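Local coordinates for protein glycoside Hydrolase (Bacteroides uniformis, PDB 5TA0) that probably hydrolyses agarose-derived galactan chains as a family GH86 glycoside hydrolase, here deposited as an engineered variant with a bound agaro-oligosaccharide, at residues V546-K554 with T634-F642. Residues are numbered along the deposited sequence; the frame is centred on the assembly and turned at random. Where two conformers were deposited one is given.
Sequences VFNINNVKK and TVTMQIFNF. With EDO (1,2-ethanediol), chain Q.
F547 and V635 meet first: methyl CG2 of V635 sits over the middle of the phenyl ring, 3.6 Å from its centroid and only 10° off the ring normal, a clear CH-pi contact. With CG of F547 anti to its own carbonyl carbon, the ring presents one face to that methyl. Cut back to alanine, F547 would probably leave CG2 of V635 without the aromatic face it rests on and open a gap between the strands.

The remaining apolar contacts follow the chain toward N641. I549 drops its CD1 between V635 and M637, 3.9 Å from CB of M637 and 4.2 Å from CG1 of V635. M637 bends at its last torsion, and its methyl CE comes 3.8 Å from CG2 of V552, the two side chains crossing at about a right angle. The other branch of V552, CG1, lies 3.8 Å from CG1 of I639.

One polar link ends the row. ND2 of N641 donates to the backbone O of K553 at 3.0 Å, nearly straight at 165°. The acceptor lies in the plane of the N641 amide, whereas ND2 stands well above the K553 carbonyl plane. OD1 of N641 accepts a hydrogen bond from Y612 OH, so both ends of the amide are held and its rotation is probably fixed.

Strand 545-549 edges a four-stranded antiparallel sheet, while 631-642 lies inside a five-stranded mixed one; the axes of 546-549 and 634-642 approach to 7.9 Å, about 35° from parallel. The geometry is consistent with two beta layers packing face to face in the C-terminal beta domain: hydrocarbon fills the interface, and the amide pins the loop after 549 to the far end of strand 631-642.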
loop_
_atom_site.group_PDB
_atom_site.type_symbol
_atom_site.label_atom_id
_atom_site.label_comp_id
_atom_site.label_asym_id
_atom_site.label_seq_id
_atom_site.Cartn_x
_atom_site.Cartn_y
_atom_site.Cartn_z
ATOM N N VAL A 546 -18.183 -14.342 -21.410
ATOM C CA VAL A 546 -17.093 -15.288 -21.625
ATOM C C VAL A 546 -15.767 -14.561 -21.540
ATOM O O VAL A 546 -15.580 -13.547 -22.203
ATOM C CB VAL A 546 -17.203 -15.973 -23.004
ATOM C CG1 VAL A 546 -16.053 -16.948 -23.220
ATOM C CG2 VAL A 546 -18.556 -16.680 -23.124
ATOM N N PHE A 547 -14.866 -15.089 -20.714
ATOM C CA PHE A 547 -13.494 -14.593 -20.569
ATOM C C PHE A 547 -12.532 -15.723 -20.895
ATOM O O PHE A 547 -12.850 -16.909 -20.696
ATOM C CB PHE A 547 -13.237 -14.116 -19.141
ATOM C CG PHE A 547 -14.019 -12.898 -18.773
ATOM C CD1 PHE A 547 -15.332 -13.010 -18.330
ATOM C CD2 PHE A 547 -13.471 -11.629 -18.899
ATOM C CE1 PHE A 547 -16.077 -11.883 -18.007
ATOM C CE2 PHE A 547 -14.218 -10.503 -18.569
ATOM C CZ PHE A 547 -15.517 -10.631 -18.136
ATOM N N ASN A 548 -11.367 -15.360 -21.399
ATOM C CA ASN A 548 -10.337 -16.314 -21.780
ATOM C C ASN A 548 -9.031 -16.002 -21.076
ATOM O O ASN A 548 -8.564 -14.869 -21.139
ATOM C CB ASN A 548 -10.112 -16.260 -23.288
ATOM C CG ASN A 548 -11.325 -16.703 -24.069
ATOM O OD1 ASN A 548 -12.079 -15.877 -24.579
ATOM N ND2 ASN A 548 -11.543 -17.993 -24.117
ATOM N N ILE A 549 -8.443 -17.019 -20.437
ATOM C CA ILE A 549 -7.158 -16.902 -19.750
ATOM C C ILE A 549 -6.263 -17.967 -20.356
ATOM O O ILE A 549 -6.482 -19.171 -20.133
ATOM C CB ILE A 549 -7.291 -17.051 -18.229
ATOM C CG1 ILE A 549 -8.207 -15.958 -17.654
ATOM C CG2 ILE A 549 -5.910 -16.990 -17.572
ATOM C CD1 ILE A 549 -8.380 -15.988 -16.151
ATOM N N ASN A 550 -5.246 -17.522 -21.089
ATOM C CA ASN A 550 -4.439 -18.387 -21.946
ATOM C C ASN A 550 -2.961 -18.449 -21.577
ATOM O O ASN A 550 -2.453 -17.626 -20.813
ATOM C CB ASN A 550 -4.599 -17.901 -23.398
ATOM C CG ASN A 550 -6.030 -17.968 -23.894
ATOM O OD1 ASN A 550 -6.812 -18.833 -23.491
ATOM N ND2 ASN A 550 -6.387 -17.020 -24.778
ATOM N N ASN A 551 -2.250 -19.435 -22.141
ATOM C CA ASN A 551 -0.845 -19.722 -21.860
ATOM C C ASN A 551 -0.574 -20.033 -20.377
ATOM O O ASN A 551 0.486 -19.715 -19.856
ATOM C CB ASN A 551 0.084 -18.590 -22.368
ATOM C CG ASN A 551 0.772 -18.900 -23.699
ATOM O OD1 ASN A 551 1.031 -20.066 -24.085
ATOM N ND2 ASN A 551 1.160 -17.838 -24.380
ATOM N N VAL A 552 -1.546 -20.670 -19.718
ATOM C CA VAL A 552 -1.390 -21.081 -18.329
ATOM C C VAL A 552 -0.500 -22.317 -18.272
ATOM O O VAL A 552 -0.730 -23.288 -18.977
ATOM C CB VAL A 552 -2.754 -21.391 -17.690
ATOM C CG1 VAL A 552 -2.599 -22.020 -16.302
ATOM C CG2 VAL A 552 -3.616 -20.126 -17.640
ATOM N N LYS A 553 0.526 -22.252 -17.443
ATOM C CA LYS A 553 1.470 -23.348 -17.298
ATOM C C LYS A 553 1.050 -24.218 -16.120
ATOM O O LYS A 553 0.921 -23.747 -14.996
ATOM C CB LYS A 553 2.887 -22.793 -17.133
ATOM C CG LYS A 553 3.301 -21.761 -18.185
ATOM C CD LYS A 553 3.147 -22.185 -19.656
ATOM C CE LYS A 553 3.843 -23.516 -19.964
ATOM N NZ LYS A 553 4.013 -23.840 -21.415
ATOM N N LYS A 554 0.734 -25.469 -16.401
ATOM C CA LYS A 554 0.449 -26.435 -15.351
ATOM C C LYS A 554 1.599 -27.404 -15.151
ATOM O O LYS A 554 2.443 -27.596 -16.036
ATOM C CB LYS A 554 -0.821 -27.211 -15.671
ATOM C CG LYS A 554 -2.093 -26.371 -15.663
ATOM C CD LYS A 554 -3.304 -27.224 -15.985
ATOM C CE LYS A 554 -3.646 -28.179 -14.844
ATOM N NZ LYS A 554 -4.614 -29.211 -15.295
ATOM N N THR A 634 -13.044 -7.540 -13.698
ATOM C CA THR A 634 -11.900 -8.363 -14.104
ATOM C C THR A 634 -12.163 -9.822 -13.803
ATOM O O THR A 634 -12.877 -10.153 -12.850
ATOM C CB THR A 634 -10.588 -7.950 -13.378
ATOM O OG1 THR A 634 -10.751 -8.078 -11.971
ATOM C CG2 THR A 634 -10.173 -6.535 -13.726
ATOM N N VAL A 635 -11.544 -10.682 -14.608
ATOM C CA VAL A 635 -11.397 -12.093 -14.309
ATOM C C VAL A 635 -9.928 -12.429 -14.462
ATOM O O VAL A 635 -9.357 -12.251 -15.531
ATOM C CB VAL A 635 -12.265 -12.974 -15.226
ATOM C CG1 VAL A 635 -12.044 -14.438 -14.894
ATOM C CG2 VAL A 635 -13.738 -12.589 -15.080
ATOM N N THR A 636 -9.317 -12.829 -13.344
ATOM C CA THR A 636 -7.906 -13.249 -13.323
ATOM C C THR A 636 -7.808 -14.565 -12.583
ATOM O O THR A 636 -8.774 -15.045 -12.016
ATOM C CB THR A 636 -6.999 -12.159 -12.711
ATOM O OG1 THR A 636 -7.321 -11.960 -11.323
ATOM C CG2 THR A 636 -7.154 -10.843 -13.458
ATOM N N MET A 637 -6.627 -15.167 -12.578
ATOM C CA MET A 637 -6.475 -16.501 -11.957
ATOM C C MET A 637 -5.094 -16.652 -11.355
ATOM O O MET A 637 -4.099 -16.353 -11.990
ATOM C CB MET A 637 -6.740 -17.590 -12.988
ATOM C CG MET A 637 -6.690 -19.006 -12.429
ATOM S SD MET A 637 -7.461 -20.224 -13.524
ATOM C CE MET A 637 -6.297 -20.174 -14.883
ATOM N N GLN A 638 -5.040 -17.147 -10.132
ATOM C CA GLN A 638 -3.787 -17.592 -9.506
ATOM C C GLN A 638 -3.652 -19.100 -9.624
ATOM O O GLN A 638 -4.588 -19.844 -9.327
ATOM C CB GLN A 638 -3.749 -17.222 -8.026
ATOM C CG GLN A 638 -3.608 -15.732 -7.770
ATOM C CD GLN A 638 -4.073 -15.399 -6.386
ATOM O OE1 GLN A 638 -5.285 -15.367 -6.144
ATOM N NE2 GLN A 638 -3.144 -15.174 -5.464
ATOM N N ILE A 639 -2.487 -19.524 -10.077
ATOM C CA ILE A 639 -2.099 -20.939 -10.166
ATOM C C ILE A 639 -0.976 -21.159 -9.159
ATOM O O ILE A 639 -0.044 -20.357 -9.096
ATOM C CB ILE A 639 -1.610 -21.248 -11.606
ATOM C CG1 ILE A 639 -2.753 -21.033 -12.608
ATOM C CG2 ILE A 639 -1.041 -22.655 -11.739
ATOM C CD1 ILE A 639 -3.933 -21.957 -12.455
ATOM N N PHE A 640 -1.061 -22.246 -8.383
ATOM C CA PHE A 640 -0.056 -22.598 -7.389
ATOM C C PHE A 640 0.487 -23.967 -7.760
ATOM O O PHE A 640 -0.206 -24.960 -7.577
ATOM C CB PHE A 640 -0.684 -22.644 -6.001
ATOM C CG PHE A 640 -1.306 -21.335 -5.583
ATOM C CD1 PHE A 640 -0.540 -20.365 -4.939
ATOM C CD2 PHE A 640 -2.632 -21.072 -5.833
ATOM C CE1 PHE A 640 -1.095 -19.154 -4.555
ATOM C CE2 PHE A 640 -3.196 -19.850 -5.443
ATOM C CZ PHE A 640 -2.415 -18.898 -4.814
ATOM N N ASN A 641 1.683 -23.999 -8.350
ATOM C CA ASN A 641 2.293 -25.247 -8.818
ATOM C C ASN A 641 3.290 -25.798 -7.810
ATOM O O ASN A 641 4.128 -25.063 -7.296
ATOM C CB ASN A 641 2.972 -25.003 -10.165
ATOM C CG ASN A 641 1.972 -24.841 -11.292
ATOM O OD1 ASN A 641 0.783 -25.099 -11.112
ATOM N ND2 ASN A 641 2.450 -24.446 -12.458
ATOM N N PHE A 642 3.217 -27.102 -7.564
ATOM C CA PHE A 642 4.026 -27.746 -6.549
ATOM C C PHE A 642 5.235 -28.469 -7.156
ATOM O O PHE A 642 5.196 -28.918 -8.322
ATOM C CB PHE A 642 3.169 -28.734 -5.750
ATOM C CG PHE A 642 1.892 -28.151 -5.195
ATOM C CD1 PHE A 642 1.782 -26.798 -4.893
ATOM C CD2 PHE A 642 0.807 -28.969 -4.953
ATOM C CE1 PHE A 642 0.615 -26.287 -4.363
ATOM C CE2 PHE A 642 -0.368 -28.457 -4.431
ATOM C CZ PHE A 642 -0.463 -27.113 -4.130
HETATM C C1 EDO Q . 6.719 -25.887 -9.751
HETATM O O1 EDO Q . 6.738 -27.313 -9.866
HETATM C C2 EDO Q . 7.421 -25.513 -8.461
HETATM O O2 EDO Q . 8.770 -25.969 -8.575
#